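Local structure of putative cytochrome P450 154A1 (1ODO) at residues W41-D45 with P46-K50; P116-E119 with A120-G124; E136-L140 with R141-A145; Y146-P149 with I150-G154; A266-K270 with G271-W275. The protein is a putative bacterial cytochrome P450, a mostly helical haem protein that holds its protoporphyrin IX and iron at the centre of the fold. All blocks are in the same frame, centred on the assembly; numbering follows the deposited sequence.

How the contacts relate
Contacts 2, 3 and 4 form one cluster, and contacts 1 and 5 stand apart from it. Contact 2, on helix 108-131, packs against contact 4, on helix 147-157, with centres about 11 Å apart: Val122 CG2 lies 3.7 Å from Leu148 CD1. Contact 3 leads straight into contact 4 along the chain, centres about 15 Å apart. Contact 1 sits on the opposite side of the chain's centre, about 32 Å from contact 4 between centres, and contact 5 is a surface turn about 23 Å from contact 2 between centres. The haem lies near contacts 1 and 4: the side chains of Ile153 in contact 4 and Leu49 in contact 1 are about 5 and 7 Å from it.

Contact 1: W41-D45 with P46-K50; sequences WSVSD and PVLLK
Asp45 and Val47 meet where strand 38-43 gives way to helix 46-52, and the aspartate is the N-cap. Its OD1 accepts from Val47 N at 3.0 Å, a bent bond (136° at the hydrogen) that arrives from above the carboxylate plane. With CG anti to the backbone N (chi1 171°), the carboxylate folds back over the first turn, where its CG also lies against Leu48 CB at 3.9 Å. The main-chain carbonyl of the same residue serves the turn as well: Leu49 N reaches Asp45 O at 2.8 Å in a much straighter bond. Asp45 thus accepts from Val47 N with its side chain and from Leu49 N with its backbone, and Pro46, having no N-H, needs no partner at helix position one. One residue further on, Lys50 N bonds to Pro46 O. The negative carboxylate at this end probably also suits the helix dipole.

Below the cap the contact is apolar. Val43 CG1 comes within 3.9 Å of Leu48 CD2, the two side chains crossing at about a right angle, and within 4.0 Å of Leu49 CD1. Val43, on strand 38-43 of the mixed sheet, bonds through its backbone to Leu316, and the leucines pack on its side chain. The whole is a strand-to-helix junction with an aspartate N-cap, on the beta-sheet side of the P450 fold.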
loop_
_atom_site.group_PDB
_atom_site.type_symbol
_atom_site.label_atom_id
_atom_site.label_comp_id
_atom_site.label_asym_id
_atom_site.label_seq_id
_atom_site.Cartn_x
_atom_site.Cartn_y
_atom_site.Cartn_z
ATOM N N TRP A 41 1.951 -7.353 18.902
ATOM C CA TRP A 41 0.846 -6.567 19.414
ATOM C C TRP A 41 0.155 -5.837 18.274
ATOM O O TRP A 41 0.738 -4.937 17.671
ATOM C CB TRP A 41 1.340 -5.521 20.414
ATOM C CG TRP A 41 1.765 -6.078 21.732
ATOM C CD1 TRP A 41 3.042 -6.322 22.146
ATOM C CD2 TRP A 41 0.911 -6.437 22.824
ATOM N NE1 TRP A 41 3.038 -6.804 23.434
ATOM C CE2 TRP A 41 1.744 -6.885 23.875
ATOM C CE3 TRP A 41 -0.478 -6.420 23.018
ATOM C CZ2 TRP A 41 1.233 -7.313 25.109
ATOM C CZ3 TRP A 41 -0.988 -6.846 24.248
ATOM C CH2 TRP A 41 -0.129 -7.287 25.277
ATOM N N SER A 42 -1.068 -6.244 17.951
ATOM C CA SER A 42 -1.807 -5.581 16.886
ATOM C C SER A 42 -2.422 -4.391 17.605
ATOM O O SER A 42 -3.052 -4.559 18.646
ATOM C CB SER A 42 -2.934 -6.460 16.348
ATOM O OG SER A 42 -3.954 -5.647 15.777
ATOM N N VAL A 43 -2.224 -3.190 17.076
ATOM C CA VAL A 43 -2.781 -2.000 17.702
ATOM C C VAL A 43 -3.781 -1.369 16.740
ATOM O O VAL A 43 -3.438 -1.073 15.595
ATOM C CB VAL A 43 -1.673 -0.970 18.029
ATOM C CG1 VAL A 43 -2.289 0.289 18.623
ATOM C CG2 VAL A 43 -0.665 -1.576 18.997
ATOM N N SER A 44 -5.019 -1.175 17.191
ATOM C CA SER A 44 -6.033 -0.575 16.327
ATOM C C SER A 44 -6.701 0.673 16.907
ATOM O O SER A 44 -7.662 1.185 16.339
ATOM C CB SER A 44 -7.085 -1.622 15.921
ATOM O OG SER A 44 -7.649 -2.274 17.046
ATOM N N ASP A 45 -6.198 1.148 18.046
ATOM C CA ASP A 45 -6.733 2.349 18.694
ATOM C C ASP A 45 -5.878 3.433 18.022
ATOM O O ASP A 45 -4.670 3.502 18.254
ATOM C CB ASP A 45 -6.450 2.303 20.200
ATOM C CG ASP A 45 -6.779 3.610 20.909
ATOM O OD1 ASP A 45 -7.016 4.628 20.232
ATOM O OD2 ASP A 45 -6.788 3.619 22.161
ATOM N N PRO A 46 -6.485 4.273 17.166
ATOM C CA PRO A 46 -5.733 5.326 16.474
ATOM C C PRO A 46 -4.974 6.308 17.363
ATOM O O PRO A 46 -3.914 6.798 16.978
ATOM C CB PRO A 46 -6.799 6.009 15.612
ATOM C CG PRO A 46 -8.044 5.818 16.404
ATOM C CD PRO A 46 -7.923 4.380 16.860
ATOM N N VAL A 47 -5.511 6.606 18.542
ATOM C CA VAL A 47 -4.834 7.538 19.441
ATOM C C VAL A 47 -3.519 6.893 19.874
ATOM O O VAL A 47 -2.446 7.493 19.769
ATOM C CB VAL A 47 -5.699 7.842 20.684
ATOM C CG1 VAL A 47 -4.922 8.708 21.672
ATOM C CG2 VAL A 47 -6.973 8.555 20.258
ATOM N N LEU A 48 -3.611 5.656 20.347
ATOM C CA LEU A 48 -2.436 4.921 20.792
ATOM C C LEU A 48 -1.484 4.690 19.620
ATOM O O LEU A 48 -0.269 4.850 19.744
ATOM C CB LEU A 48 -2.859 3.573 21.393
ATOM C CG LEU A 48 -1.737 2.616 21.803
ATOM C CD1 LEU A 48 -0.830 3.288 22.832
ATOM C CD2 LEU A 48 -2.345 1.335 22.382
ATOM N N LEU A 49 -2.037 4.322 18.473
ATOM C CA LEU A 49 -1.202 4.076 17.306
ATOM C C LEU A 49 -0.389 5.327 16.937
ATOM O O LEU A 49 0.815 5.239 16.706
ATOM C CB LEU A 49 -2.073 3.610 16.135
ATOM C CG LEU A 49 -1.402 2.896 14.956
ATOM C CD1 LEU A 49 -0.374 1.875 15.444
ATOM C CD2 LEU A 49 -2.487 2.209 14.124
ATOM N N LYS A 50 -1.031 6.490 16.899
ATOM C CA LYS A 50 -0.319 7.722 16.560
ATOM C C LYS A 50 0.790 8.027 17.562
ATOM O O LYS A 50 1.834 8.576 17.196
ATOM C CB LYS A 50 -1.286 8.902 16.481
ATOM C CG LYS A 50 -2.155 8.901 15.231
ATOM C CD LYS A 50 -3.104 10.084 15.250
ATOM C CE LYS A 50 -3.888 10.204 13.965
ATOM N NZ LYS A 50 -4.821 11.366 14.051
#

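Contact 2: P116-E119 with A120-G124; sequences PAVE and AMVTG
Met121 reaches back to Ala117, one turn earlier on helix 108-131, a long alpha-helix of the P450 fold whose regular i to i+4 bonds span this contact. Ala120 comes first, its N bonded to Pro116 O at 3.0 Å; the proline ring lacks an N-H to give to the turn before, and the helix is kinked there. Met121 follows, bonded through N to Ala117 O. Its CG is anti to the carbonyl carbon (chi1 -69°), and the chain runs on extended before bending at chi3 (-148°), which brings the terminal CE to 4.1 Å from Ala117 CB. The same thioether side packs on Ala151, Val152 and His155 of helix 147-157.

Val122 N bonds to Val118 O at 2.9 Å, and the two valines sit loosely on one another, CG1 of Val118 to CG2 of Val122 at 4.3 Å. They belong to the buried side of the helix: Val118 touches Met362 and Leu366, and Val122 touches Ser370, all on helix 357-374. At Thr123 a second donor joins the backbone one. Glu119 O takes Thr123 N at 2.8 Å and also Thr123 OG1 at 2.9 Å, the hydroxyl coming from above the carbonyl plane, 40° out of it.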
loop_
_atom_site.group_PDB
_atom_site.type_symbol
_atom_site.label_atom_id
_atom_site.label_comp_id
_atom_site.label_asym_id
_atom_site.label_seq_id
_atom_site.Cartn_x
_atom_site.Cartn_y
_atom_site.Cartn_z
ATOM N N PRO A 116 0.525 16.541 -15.873
ATOM C CA PRO A 116 0.280 16.380 -17.310
ATOM C C PRO A 116 0.613 14.981 -17.819
ATOM O O PRO A 116 -0.151 14.393 -18.582
ATOM C CB PRO A 116 1.173 17.450 -17.934
ATOM C CG PRO A 116 1.170 18.523 -16.890
ATOM C CD PRO A 116 1.366 17.724 -15.621
ATOM N N ALA A 117 1.754 14.451 -17.392
ATOM C CA ALA A 117 2.165 13.119 -17.817
ATOM C C ALA A 117 1.200 12.059 -17.300
ATOM O O ALA A 117 0.802 11.161 -18.037
ATOM C CB ALA A 117 3.585 12.822 -17.330
ATOM N N VAL A 118 0.820 12.161 -16.032
ATOM C CA VAL A 118 -0.101 11.185 -15.457
ATOM C C VAL A 118 -1.473 11.274 -16.128
ATOM O O VAL A 118 -2.089 10.253 -16.426
ATOM C CB VAL A 118 -0.234 11.378 -13.928
ATOM C CG1 VAL A 118 -1.216 10.354 -13.347
ATOM C CG2 VAL A 118 1.136 11.220 -13.273
ATOM N N GLU A 119 -1.951 12.491 -16.375
ATOM C CA GLU A 119 -3.249 12.650 -17.018
ATOM C C GLU A 119 -3.228 11.969 -18.384
ATOM O O GLU A 119 -4.196 11.322 -18.776
ATOM C CB GLU A 119 -3.598 14.132 -17.193
ATOM C CG GLU A 119 -3.819 14.877 -15.892
ATOM C CD GLU A 119 -4.568 16.184 -16.087
ATOM O OE1 GLU A 119 -5.723 16.136 -16.566
ATOM O OE2 GLU A 119 -4.007 17.253 -15.762
ATOM N N ALA A 120 -2.116 12.123 -19.101
ATOM C CA ALA A 120 -1.966 11.523 -20.423
ATOM C C ALA A 120 -2.056 10.004 -20.316
ATOM O O ALA A 120 -2.722 9.355 -21.123
ATOM C CB ALA A 120 -0.630 11.937 -21.039
ATOM N N MET A 121 -1.380 9.440 -19.319
ATOM C CA MET A 121 -1.397 7.993 -19.117
ATOM C C MET A 121 -2.820 7.529 -18.822
ATOM O O MET A 121 -3.273 6.503 -19.339
ATOM C CB MET A 121 -0.485 7.608 -17.950
ATOM C CG MET A 121 0.992 7.812 -18.221
ATOM S SD MET A 121 1.983 7.578 -16.726
ATOM C CE MET A 121 3.326 8.727 -17.006
ATOM N N VAL A 122 -3.519 8.284 -17.981
ATOM C CA VAL A 122 -4.890 7.943 -17.626
ATOM C C VAL A 122 -5.792 7.994 -18.861
ATOM O O VAL A 122 -6.581 7.081 -19.103
ATOM C CB VAL A 122 -5.448 8.907 -16.551
ATOM C CG1 VAL A 122 -6.934 8.661 -16.355
ATOM C CG2 VAL A 122 -4.709 8.687 -15.221
ATOM N N THR A 123 -5.668 9.060 -19.643
ATOM C CA THR A 123 -6.484 9.203 -20.844
ATOM C C THR A 123 -6.216 8.055 -21.813
ATOM O O THR A 123 -7.142 7.521 -22.419
ATOM C CB THR A 123 -6.199 10.544 -21.551
ATOM O OG1 THR A 123 -6.404 11.617 -20.625
ATOM C CG2 THR A 123 -7.133 10.731 -22.741
ATOM N N GLY A 124 -4.949 7.675 -21.947
ATOM C CA GLY A 124 -4.595 6.589 -22.843
ATOM C C GLY A 124 -5.265 5.284 -22.456
ATOM O O GLY A 124 -5.806 4.572 -23.304
#

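Contact 3: E136-L140 with R141-A145; sequences EPVDL and RQELA
The backbone turns at Asp139 and Leu140 from strand 138-139 into the short helix 140-145, where Asp139 O receives Glu143 N at 3.0 Å and Leu140 O takes both Leu144 N and Ala145 N, the second marking a wider pi-type turn. This is a strand-to-helix junction with Asp139 as N-cap. Asp139 OD1 accepts from Arg141 N at 3.1 Å, from above the carboxylate plane, and also from Leu401 N, so the cap binds the helix start to the loop residue Leu401, just before strand 402-404. CG is anti to the backbone N (chi1 -177°), which puts the carboxylate at the start of the helix.

Arg141 starts alongside Asp139, pointing the same way, but its chain runs extended to NE and carries the guanidinium off to other partners: NH1 forms a salt bridge with Asp252 and a hydrogen bond with Asn249, while NH2 reaches Tyr146 OH. Val138 CG1 meets Glu143 CG at 3.8 Å, the two side chains at about a right angle. Separately, Leu140 CD1 lies 4.2 Å from Leu144 CB, and both leucines also touch Leu371 of helix 357-374. Gln142 CG, beside its backbone N, lies 3.6 Å from Asp139 OD2; the bend at chi2 (-57°) then turns the amide, its plane steeply inclined to the carboxylate. One water joins the two polar ends, donating to Asp139 OD2 at 2.6 Å and accepting from Gln142 NE2 at 2.9 Å.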
loop_
_atom_site.group_PDB
_atom_site.type_symbol
_atom_site.label_atom_id
_atom_site.label_comp_id
_atom_site.label_asym_id
_atom_site.label_seq_id
_atom_site.Cartn_x
_atom_site.Cartn_y
_atom_site.Cartn_z
ATOM N N GLU A 136 -19.569 -6.418 -23.820
ATOM C CA GLU A 136 -18.789 -7.469 -23.176
ATOM C C GLU A 136 -18.164 -6.961 -21.880
ATOM O O GLU A 136 -17.662 -5.838 -21.821
ATOM C CB GLU A 136 -17.703 -7.967 -24.118
ATOM N N PRO A 137 -18.188 -7.784 -20.820
ATOM C CA PRO A 137 -17.612 -7.386 -19.533
ATOM C C PRO A 137 -16.115 -7.110 -19.611
ATOM O O PRO A 137 -15.391 -7.741 -20.385
ATOM C CB PRO A 137 -17.945 -8.570 -18.624
ATOM C CG PRO A 137 -17.987 -9.723 -19.573
ATOM C CD PRO A 137 -18.738 -9.147 -20.747
ATOM N N VAL A 138 -15.665 -6.161 -18.797
ATOM C CA VAL A 138 -14.262 -5.774 -18.747
ATOM C C VAL A 138 -13.760 -5.831 -17.305
ATOM O O VAL A 138 -14.404 -5.296 -16.404
ATOM C CB VAL A 138 -14.075 -4.331 -19.273
ATOM C CG1 VAL A 138 -12.625 -3.901 -19.137
ATOM C CG2 VAL A 138 -14.522 -4.247 -20.730
ATOM N N ASP A 139 -12.627 -6.488 -17.081
ATOM C CA ASP A 139 -12.085 -6.572 -15.725
ATOM C C ASP A 139 -11.284 -5.287 -15.527
ATOM O O ASP A 139 -10.127 -5.193 -15.932
ATOM C CB ASP A 139 -11.172 -7.783 -15.564
ATOM C CG ASP A 139 -10.663 -7.934 -14.140
ATOM O OD1 ASP A 139 -10.833 -6.983 -13.349
ATOM O OD2 ASP A 139 -10.088 -8.992 -13.812
ATOM N N LEU A 140 -11.917 -4.301 -14.905
ATOM C CA LEU A 140 -11.293 -3.011 -14.651
ATOM C C LEU A 140 -9.991 -3.082 -13.857
ATOM O O LEU A 140 -9.122 -2.220 -14.000
ATOM C CB LEU A 140 -12.293 -2.094 -13.942
ATOM C CG LEU A 140 -12.155 -0.598 -14.222
ATOM C CD1 LEU A 140 -12.395 -0.332 -15.709
ATOM C CD2 LEU A 140 -13.164 0.171 -13.380
ATOM N N ARG A 141 -9.852 -4.105 -13.021
ATOM C CA ARG A 141 -8.640 -4.246 -12.229
ATOM C C ARG A 141 -7.450 -4.468 -13.161
ATOM O O ARG A 141 -6.399 -3.845 -13.005
ATOM C CB ARG A 141 -8.780 -5.417 -11.244
ATOM C CG ARG A 141 -7.628 -5.529 -10.245
ATOM C CD ARG A 141 -7.868 -6.635 -9.217
ATOM N NE ARG A 141 -6.686 -6.858 -8.386
ATOM C CZ ARG A 141 -6.357 -6.126 -7.327
ATOM N NH1 ARG A 141 -7.125 -5.116 -6.942
ATOM N NH2 ARG A 141 -5.238 -6.387 -6.665
ATOM N N GLN A 142 -7.628 -5.337 -14.152
ATOM C CA GLN A 142 -6.564 -5.631 -15.104
ATOM C C GLN A 142 -6.393 -4.591 -16.213
ATOM O O GLN A 142 -5.279 -4.359 -16.678
ATOM C CB GLN A 142 -6.800 -6.997 -15.757
ATOM C CG GLN A 142 -6.740 -8.183 -14.805
ATOM C CD GLN A 142 -5.421 -8.265 -14.063
ATOM O OE1 GLN A 142 -4.351 -8.136 -14.659
ATOM N NE2 GLN A 142 -5.490 -8.485 -12.753
ATOM N N GLU A 143 -7.487 -3.963 -16.636
ATOM C CA GLU A 143 -7.413 -2.967 -17.699
ATOM C C GLU A 143 -7.160 -1.517 -17.299
ATOM O O GLU A 143 -6.852 -0.688 -18.158
ATOM C CB GLU A 143 -8.676 -3.049 -18.565
ATOM C CG GLU A 143 -8.892 -4.424 -19.191
ATOM C CD GLU A 143 -7.653 -4.932 -19.911
ATOM O OE1 GLU A 143 -7.102 -4.183 -20.741
ATOM O OE2 GLU A 143 -7.229 -6.080 -19.646
ATOM N N LEU A 144 -7.279 -1.201 -16.012
ATOM C CA LEU A 144 -7.049 0.170 -15.559
ATOM C C LEU A 144 -6.303 0.267 -14.231
ATOM O O LEU A 144 -5.249 0.895 -14.146
ATOM C CB LEU A 144 -8.379 0.929 -15.434
ATOM C CG LEU A 144 -8.265 2.354 -14.872
ATOM C CD1 LEU A 144 -7.422 3.208 -15.817
ATOM C CD2 LEU A 144 -9.645 2.969 -14.695
ATOM N N ALA A 145 -6.855 -0.360 -13.198
ATOM C CA ALA A 145 -6.252 -0.338 -11.867
ATOM C C ALA A 145 -4.784 -0.773 -11.808
ATOM O O ALA A 145 -3.970 -0.120 -11.157
ATOM C CB ALA A 145 -7.100 -1.184 -10.901
HETATM O O HOH W 1 -8.203 -9.340 -12.090
#

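Contact 4: Y146-P149 with I150-G154; sequences YPLP and IAVIG
Leu148 and Val152 lie side by side and point the same way, one turn apart, with Leu148 CD1 4.0 Å from Val152 CG2. The same valine methyl leans over Leu148 O, 3.3 Å from CG2. Both side chains are buried among other helices: Leu148 touches Leu125 of helix 108-131, Ile251 of helix 247-260 and Ala367 of helix 357-374, and Val152 touches Leu359 on the last of these.

A different side of the helix carries Ile150. Its CG1 is anti to the carbonyl carbon (chi1 -70°) and points back to the start of the turn, where it meets Tyr146 O at 3.3 Å. This is the first part of helix 147-157, an alpha-helix of the P450 fold that runs close by the haem. Pro147 and Pro149 stand in its opening turn, and each still offers a carbonyl: Ala151 N bonds to Pro147 O at 3.0 Å, and Ile153 N to Pro149 O at 2.9 Å, the straighter of the two at 170°. Ile153 CG2 packs against that same Pro149 O at 3.4 Å, while the end of the side chain leads away; the Ile153 side chain touches Tyr244 and lies about 5 Å from the haem.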
loop_
_atom_site.group_PDB
_atom_site.type_symbol
_atom_site.label_atom_id
_atom_site.label_comp_id
_atom_site.label_asym_id
_atom_site.label_seq_id
_atom_site.Cartn_x
_atom_site.Cartn_y
_atom_site.Cartn_z
ATOM N N TYR A 146 -4.445 -1.865 -12.484
ATOM C CA TYR A 146 -3.068 -2.355 -12.483
ATOM C C TYR A 146 -2.101 -1.595 -13.396
ATOM O O TYR A 146 -1.031 -1.174 -12.959
ATOM C CB TYR A 146 -3.032 -3.847 -12.848
ATOM C CG TYR A 146 -3.002 -4.788 -11.655
ATOM C CD1 TYR A 146 -3.975 -5.778 -11.494
ATOM C CD2 TYR A 146 -1.986 -4.703 -10.702
ATOM C CE1 TYR A 146 -3.936 -6.662 -10.413
ATOM C CE2 TYR A 146 -1.938 -5.581 -9.618
ATOM C CZ TYR A 146 -2.915 -6.556 -9.478
ATOM O OH TYR A 146 -2.874 -7.415 -8.402
ATOM N N PRO A 147 -2.465 -1.402 -14.675
ATOM C CA PRO A 147 -1.563 -0.688 -15.589
ATOM C C PRO A 147 -1.226 0.777 -15.305
ATOM O O PRO A 147 -0.111 1.211 -15.594
ATOM C CB PRO A 147 -2.234 -0.878 -16.953
ATOM C CG PRO A 147 -3.688 -0.968 -16.603
ATOM C CD PRO A 147 -3.671 -1.865 -15.384
ATOM N N LEU A 148 -2.155 1.545 -14.742
ATOM C CA LEU A 148 -1.864 2.952 -14.464
ATOM C C LEU A 148 -0.687 3.166 -13.510
ATOM O O LEU A 148 0.273 3.861 -13.855
ATOM C CB LEU A 148 -3.107 3.671 -13.926
ATOM C CG LEU A 148 -2.906 5.137 -13.518
ATOM C CD1 LEU A 148 -2.343 5.950 -14.684
ATOM C CD2 LEU A 148 -4.241 5.713 -13.062
ATOM N N PRO A 149 -0.739 2.576 -12.301
ATOM C CA PRO A 149 0.363 2.746 -11.345
ATOM C C PRO A 149 1.704 2.265 -11.916
ATOM O O PRO A 149 2.756 2.816 -11.604
ATOM C CB PRO A 149 -0.081 1.907 -10.141
ATOM C CG PRO A 149 -1.583 1.941 -10.230
ATOM C CD PRO A 149 -1.816 1.759 -11.717
ATOM N N ILE A 150 1.657 1.230 -12.748
ATOM C CA ILE A 150 2.868 0.685 -13.356
ATOM C C ILE A 150 3.457 1.699 -14.336
ATOM O O ILE A 150 4.671 1.906 -14.376
ATOM C CB ILE A 150 2.569 -0.654 -14.084
ATOM C CG1 ILE A 150 2.265 -1.738 -13.045
ATOM C CG2 ILE A 150 3.749 -1.064 -14.963
ATOM C CD1 ILE A 150 1.862 -3.081 -13.627
ATOM N N ALA A 151 2.591 2.341 -15.114
ATOM C CA ALA A 151 3.040 3.332 -16.085
ATOM C C ALA A 151 3.650 4.532 -15.366
ATOM O O ALA A 151 4.656 5.086 -15.808
ATOM C CB ALA A 151 1.869 3.782 -16.956
ATOM N N VAL A 152 3.038 4.931 -14.254
ATOM C CA VAL A 152 3.528 6.066 -13.483
ATOM C C VAL A 152 4.877 5.783 -12.825
ATOM O O VAL A 152 5.821 6.572 -12.952
ATOM C CB VAL A 152 2.515 6.475 -12.387
ATOM C CG1 VAL A 152 3.088 7.598 -11.538
ATOM C CG2 VAL A 152 1.207 6.919 -13.035
ATOM N N ILE A 153 4.977 4.660 -12.126
ATOM C CA ILE A 153 6.228 4.320 -11.467
ATOM C C ILE A 153 7.326 4.046 -12.494
ATOM O O ILE A 153 8.493 4.342 -12.254
ATOM C CB ILE A 153 6.060 3.093 -10.532
ATOM C CG1 ILE A 153 7.228 3.036 -9.547
ATOM C CG2 ILE A 153 5.990 1.807 -11.343
ATOM C CD1 ILE A 153 7.286 4.222 -8.609
ATOM N N GLY A 154 6.946 3.490 -13.644
ATOM C CA GLY A 154 7.925 3.198 -14.678
ATOM C C GLY A 154 8.547 4.481 -15.198
ATOM O O GLY A 154 9.752 4.551 -15.448
#

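Contact 5: A266-K270 with G271-W275; sequences ALVRK and GEVTW
Val268 and Trp275 make the tight part of this turn: the CG1 methyl of the valine sits 3.6 Å above the centre of the indole's six-membered ring, a CH-pi contact only 12° off the ring normal. The other branch of Val268 is engaged too, its CG2 3.5 Å from Val273 CG2, with the two valines crossing at about a right angle. With CG1 anti to the backbone N (chi1 176°) and CG2 beside it, Val268 can serve the tryptophan with one methyl and Val273 with the other. Val273 also lies on Leu267 CB, and its main-chain O meets Val268 CA in a nearly straight CA-H...O contact. Trp275 in turn touches Leu368 and Glu369 of helix 357-374.

Between these residues the chain leaves helix 262-270 by a Schellman motif. Glu272 N bonds to Leu267 O at 2.9 Å and Gly271 N to Val268 O, the latter from well above the carbonyl plane. Gly271 has a positive phi of 86°, where a CB would be jammed against Lys270 O. Past the turn, Thr274 is the N-cap of helix 275-285.

The outer side is looser and exposed. There Lys270 bends at chi3 and its NZ forms a salt bridge with Glu272 OE2, 3.0 Å away, whose hydrogen bond is weak, while the other carboxylate oxygen, OE1, lies against Leu267 CD2. A water donates to both Val268 O and Val273 O, at 2.8 and 2.7 Å, joining the helix end to the outgoing chain.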
loop_
_atom_site.group_PDB
_atom_site.type_symbol
_atom_site.label_atom_id
_atom_site.label_comp_id
_atom_site.label_asym_id
_atom_site.label_seq_id
_atom_site.Cartn_x
_atom_site.Cartn_y
_atom_site.Cartn_z
ATOM N N ALA A 266 -23.654 10.126 -7.059
ATOM C CA ALA A 266 -24.581 11.234 -7.257
ATOM C C ALA A 266 -24.075 12.473 -6.516
ATOM O O ALA A 266 -24.215 13.593 -6.999
ATOM C CB ALA A 266 -25.976 10.849 -6.756
ATOM N N LEU A 267 -23.483 12.273 -5.340
ATOM C CA LEU A 267 -22.965 13.400 -4.566
ATOM C C LEU A 267 -21.875 14.095 -5.368
ATOM O O LEU A 267 -21.740 15.323 -5.332
ATOM C CB LEU A 267 -22.394 12.926 -3.228
ATOM C CG LEU A 267 -23.413 12.481 -2.176
ATOM C CD1 LEU A 267 -22.685 11.873 -0.988
ATOM C CD2 LEU A 267 -24.260 13.674 -1.743
ATOM N N VAL A 268 -21.085 13.307 -6.087
ATOM C CA VAL A 268 -20.017 13.878 -6.893
ATOM C C VAL A 268 -20.630 14.674 -8.045
ATOM O O VAL A 268 -20.251 15.817 -8.294
ATOM C CB VAL A 268 -19.100 12.781 -7.480
ATOM C CG1 VAL A 268 -18.062 13.413 -8.395
ATOM C CG2 VAL A 268 -18.414 12.020 -6.349
ATOM N N ARG A 269 -21.587 14.066 -8.740
ATOM C CA ARG A 269 -22.240 14.731 -9.864
ATOM C C ARG A 269 -22.983 16.003 -9.455
ATOM O O ARG A 269 -23.079 16.951 -10.235
ATOM C CB ARG A 269 -23.188 13.757 -10.566
ATOM C CG ARG A 269 -22.490 12.509 -11.101
ATOM C CD ARG A 269 -23.443 11.645 -11.911
ATOM N NE ARG A 269 -22.812 10.443 -12.457
ATOM C CZ ARG A 269 -21.688 10.437 -13.170
ATOM N NH1 ARG A 269 -21.048 11.572 -13.425
ATOM N NH2 ARG A 269 -21.212 9.296 -13.651
ATOM N N LYS A 270 -23.504 16.031 -8.234
ATOM C CA LYS A 270 -24.228 17.205 -7.758
ATOM C C LYS A 270 -23.260 18.293 -7.324
ATOM O O LYS A 270 -23.652 19.442 -7.142
ATOM C CB LYS A 270 -25.141 16.842 -6.584
ATOM C CG LYS A 270 -26.400 16.094 -6.985
ATOM C CD LYS A 270 -27.276 15.788 -5.780
ATOM C CE LYS A 270 -26.613 14.790 -4.848
ATOM N NZ LYS A 270 -27.448 14.520 -3.643
ATOM N N GLY A 271 -21.993 17.930 -7.160
ATOM C CA GLY A 271 -20.997 18.899 -6.745
ATOM C C GLY A 271 -20.922 19.053 -5.233
ATOM O O GLY A 271 -20.298 19.990 -4.735
ATOM N N GLU A 272 -21.556 18.139 -4.502
ATOM C CA GLU A 272 -21.553 18.184 -3.042
ATOM C C GLU A 272 -20.247 17.659 -2.450
ATOM O O GLU A 272 -19.863 18.042 -1.348
ATOM C CB GLU A 272 -22.746 17.405 -2.487
ATOM C CG GLU A 272 -24.078 18.116 -2.696
ATOM C CD GLU A 272 -25.245 17.366 -2.082
ATOM O OE1 GLU A 272 -25.153 16.987 -0.893
ATOM O OE2 GLU A 272 -26.255 17.162 -2.786
ATOM N N VAL A 273 -19.582 16.766 -3.174
ATOM C CA VAL A 273 -18.310 16.199 -2.728
ATOM C C VAL A 273 -17.451 16.144 -3.982
ATOM O O VAL A 273 -17.977 16.133 -5.094
ATOM C CB VAL A 273 -18.438 14.759 -2.155
ATOM C CG1 VAL A 273 -19.521 14.708 -1.086
ATOM C CG2 VAL A 273 -18.717 13.766 -3.277
ATOM N N THR A 274 -16.137 16.115 -3.803
ATOM C CA THR A 274 -15.206 16.060 -4.925
ATOM C C THR A 274 -14.649 14.652 -5.096
ATOM O O THR A 274 -14.883 13.775 -4.265
ATOM C CB THR A 274 -14.008 16.983 -4.692
ATOM O OG1 THR A 274 -13.301 16.545 -3.524
ATOM C CG2 THR A 274 -14.465 18.422 -4.496
ATOM N N TRP A 275 -13.909 14.437 -6.178
ATOM C CA TRP A 275 -13.327 13.125 -6.415
ATOM C C TRP A 275 -12.319 12.900 -5.293
ATOM O O TRP A 275 -12.130 11.777 -4.833
ATOM C CB TRP A 275 -12.617 13.076 -7.771
ATOM C CG TRP A 275 -13.558 13.030 -8.930
ATOM C CD1 TRP A 275 -13.682 13.955 -9.927
ATOM C CD2 TRP A 275 -14.518 12.004 -9.212
ATOM N NE1 TRP A 275 -14.660 13.568 -10.814
ATOM C CE2 TRP A 275 -15.190 12.374 -10.398
ATOM C CE3 TRP A 275 -14.874 10.804 -8.578
ATOM C CZ2 TRP A 275 -16.200 11.589 -10.964
ATOM C CZ3 TRP A 275 -15.883 10.022 -9.144
ATOM C CH2 TRP A 275 -16.531 10.421 -10.325
HETATM O O HOH W 2 -17.981 17.206 -7.579
#